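Local coordinates for protein putative metalloprotease II (Bacteroides fragilis, PDB 4ON1) that probably acts as an extracellular zinc-dependent endopeptidase, made with a fragilysin-type N-terminal domain ahead of a metallopeptidase domain whose zinc is bound partly by histidines of an HExxH helix, at residues S57-I61 with L75-Q79. Residues are numbered along the deposited sequence; the frame is centred on the assembly and turned at random.
Sequences SIKAI and LFEGQ
Ile61 lays its ethyl branch against both Leu75 and Glu77, two residues apart on the neighbouring strand. With CG1 swung anti to its own carbonyl carbon (chi1 -61°), its CD1 comes to 3.7 Å from CB of Leu75, while the side chains of Ile61 and Glu77 cross at about a right angle, CG1 of Ile61 lying 3.8 Å from CG of Glu77. Its backbone is held as well: Ile61 N donates to Leu75 O at 2.9 Å, and a water accepts from Leu75 N and donates to Ile61 O, bridging the same two residues in place of a second direct bond. Lys59 and Glu77 form the antiparallel hydrogen-bonded pair in the middle, each N giving to the other's O at 3.0 Å. On the face that carries these two residues, the bent lysine chain runs across the amide of Gln79, with CE of Lys59 3.4 Å from CD of Gln79; the glutamine is poorly ordered, so this part of the packing is less certain. Phe76 and Ala60, a non-hydrogen-bonded pair, turn to the other face, where CD1 of Phe76 approaches Ala60 CB at 4.1 Å and CD1 of Ile58 reaches Phe76 CB at 4.0 Å. The two segments belong to an antiparallel hairpin of the N-terminal domain, remote from the zinc. Leu35 of helix 28-35 touches Ile58 and Phe76, helix 217-230 meets Ile61 and Leu75 through Gln225, and the hairpin is flanked by strand 43-49, paired with strand 52-68, and strand 84-88, paired with strand 71-78.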
ATOM      1  N   SER A  57      -3.514  18.825  10.075  1.00 21.34           N
ATOM      2  CA  SER A  57      -4.014  19.295   8.796  1.00 31.44           C
ATOM      3  C   SER A  57      -3.733  18.234   7.740  1.00 28.11           C
ATOM      4  O   SER A  57      -2.712  17.563   7.802  1.00 40.15           O
ATOM      5  CB  SER A  57      -3.376  20.632   8.421  1.00 38.09           C
ATOM      6  OG  SER A  57      -2.068  20.440   7.924  1.00 54.92           O
ATOM      7  N   ILE A  58      -4.644  18.067   6.785  1.00 21.94           N
ATOM      8  CA  ILE A  58      -4.397  17.156   5.668  1.00 24.21           C
ATOM      9  C   ILE A  58      -4.935  17.747   4.373  1.00 19.18           C
ATOM     10  O   ILE A  58      -5.753  18.670   4.395  1.00 22.30           O
ATOM     11  CB  ILE A  58      -5.041  15.759   5.867  1.00 35.57           C
ATOM     12  CG1 ILE A  58      -6.560  15.841   5.792  1.00 32.88           C
ATOM     13  CG2 ILE A  58      -4.593  15.112   7.167  1.00 45.75           C
ATOM     14  CD1 ILE A  58      -7.223  14.474   5.859  1.00 32.70           C
ATOM     15  N   LYS A  59      -4.458  17.225   3.246  1.00 23.08           N
ATOM     16  CA  LYS A  59      -5.037  17.588   1.963  1.00 21.63           C
ATOM     17  C   LYS A  59      -5.029  16.390   1.040  1.00 19.25           C
ATOM     18  O   LYS A  59      -4.323  15.401   1.281  1.00 16.59           O
ATOM     19  CB  LYS A  59      -4.289  18.747   1.308  1.00 33.89           C
ATOM     20  CG  LYS A  59      -2.872  18.423   0.929  1.00 37.91           C
ATOM     21  CD  LYS A  59      -2.227  19.586   0.180  1.00 54.53           C
ATOM     22  CE  LYS A  59      -2.330  20.884   0.963  1.00 67.69           C
ATOM     23  NZ  LYS A  59      -1.595  22.003   0.302  1.00 79.26           N
ATOM     24  N   ALA A  60      -5.834  16.478  -0.011  1.00 17.90           N
ATOM     25  CA  ALA A  60      -5.890  15.434  -1.020  1.00 17.21           C
ATOM     26  C   ALA A  60      -4.555  15.328  -1.747  1.00 23.03           C
ATOM     27  O   ALA A  60      -3.883  16.331  -1.970  1.00 24.16           O
ATOM     28  CB  ALA A  60      -7.011  15.717  -2.007  1.00 21.99           C
ATOM     29  N   ILE A  61      -4.177  14.109  -2.115  1.00 17.77           N
ATOM     30  CA  ILE A  61      -2.943  13.875  -2.868  1.00 19.58           C
ATOM     31  C   ILE A  61      -3.224  13.911  -4.359  1.00 25.34           C
ATOM     32  O   ILE A  61      -4.111  13.206  -4.846  1.00 29.01           O
ATOM     33  CB  ILE A  61      -2.305  12.519  -2.522  1.00 16.76           C
ATOM     34  CG1 ILE A  61      -1.941  12.472  -1.038  1.00 21.31           C
ATOM     35  CG2 ILE A  61      -1.063  12.278  -3.384  1.00 20.76           C
ATOM     36  CD1 ILE A  61      -1.321  11.161  -0.613  1.00 25.42           C
ATOM     37  N   LEU A  75      -6.616   9.505  -1.862  1.00 11.12           N
ATOM     38  CA  LEU A  75      -5.577   9.494  -0.846  1.00 16.53           C
ATOM     39  C   LEU A  75      -5.424  10.890  -0.258  1.00 20.11           C
ATOM     40  O   LEU A  75      -5.657  11.888  -0.938  1.00 17.36           O
ATOM     41  CB  LEU A  75      -4.243   9.018  -1.433  1.00 19.94           C
ATOM     42  CG  LEU A  75      -4.200   7.620  -2.052  1.00 18.41           C
ATOM     43  CD1 LEU A  75      -2.784   7.263  -2.503  1.00 17.74           C
ATOM     44  CD2 LEU A  75      -4.697   6.591  -1.053  1.00 19.51           C
ATOM     45  N   PHE A  76      -5.031  10.950   1.010  1.00 11.12           N
ATOM     46  CA  PHE A  76      -4.840  12.217   1.699  1.00 13.70           C
ATOM     47  C   PHE A  76      -3.576  12.115   2.526  1.00 14.55           C
ATOM     48  O   PHE A  76      -3.194  11.017   2.924  1.00 16.90           O
ATOM     49  CB  PHE A  76      -6.031  12.550   2.601  1.00 11.79           C
ATOM     50  CG  PHE A  76      -7.361  12.493   1.906  1.00 19.19           C
ATOM     51  CD1 PHE A  76      -7.964  13.657   1.443  1.00 15.62           C
ATOM     52  CD2 PHE A  76      -8.020  11.280   1.736  1.00 15.25           C
ATOM     53  CE1 PHE A  76      -9.198  13.617   0.811  1.00 17.34           C
ATOM     54  CE2 PHE A  76      -9.253  11.226   1.103  1.00 14.11           C
ATOM     55  CZ  PHE A  76      -9.843  12.397   0.639  1.00 16.12           C
ATOM     56  N   GLU A  77      -2.925  13.246   2.777  1.00 15.80           N
ATOM     57  CA  GLU A  77      -1.741  13.257   3.622  1.00 25.19           C
ATOM     58  C   GLU A  77      -1.585  14.559   4.407  1.00 25.63           C
ATOM     59  O   GLU A  77      -2.072  15.621   4.001  1.00 19.86           O
ATOM     60  CB  GLU A  77      -0.480  13.014   2.786  1.00 26.38           C
ATOM     61  CG  GLU A  77      -0.125  14.155   1.848  1.00 24.38           C
ATOM     62  CD  GLU A  77       1.076  13.835   0.969  1.00 49.73           C
ATOM     63  OE1 GLU A  77       1.759  12.820   1.229  1.00 49.12           O
ATOM     64  OE2 GLU A  77       1.333  14.599   0.012  1.00 52.22           O
ATOM     65  N   GLY A  78      -0.907  14.445   5.545  1.00 28.83           N
ATOM     66  CA  GLY A  78      -0.542  15.570   6.385  1.00 30.06           C
ATOM     67  C   GLY A  78       0.467  16.474   5.719  1.00 42.09           C
ATOM     68  O   GLY A  78       1.267  16.026   4.896  1.00 39.10           O
ATOM     69  N   GLN A  79       0.429  17.752   6.073  1.00 73.58           N
ATOM     70  CA  GLN A  79       1.258  18.749   5.411  1.00 96.88           C
ATOM     71  C   GLN A  79       2.728  18.790   5.795  1.00 99.62           C
ATOM     72  O   GLN A  79       3.593  18.760   4.920  1.00102.59           O
ATOM     73  CB  GLN A  79       0.645  20.125   5.647  1.00105.67           C
ATOM     74  CG  GLN A  79      -0.500  20.353   4.717  1.00109.62           C
ATOM     75  CD  GLN A  79      -0.181  19.811   3.345  1.00115.93           C
ATOM     76  OE1 GLN A  79      -0.718  18.789   2.929  1.00113.66           O
ATOM     77  NE2 GLN A  79       0.700  20.502   2.626  1.00121.14           N
TER
HETATM   78  O   HOH W   1      -5.957  11.122  -4.214  1.00 24.97           O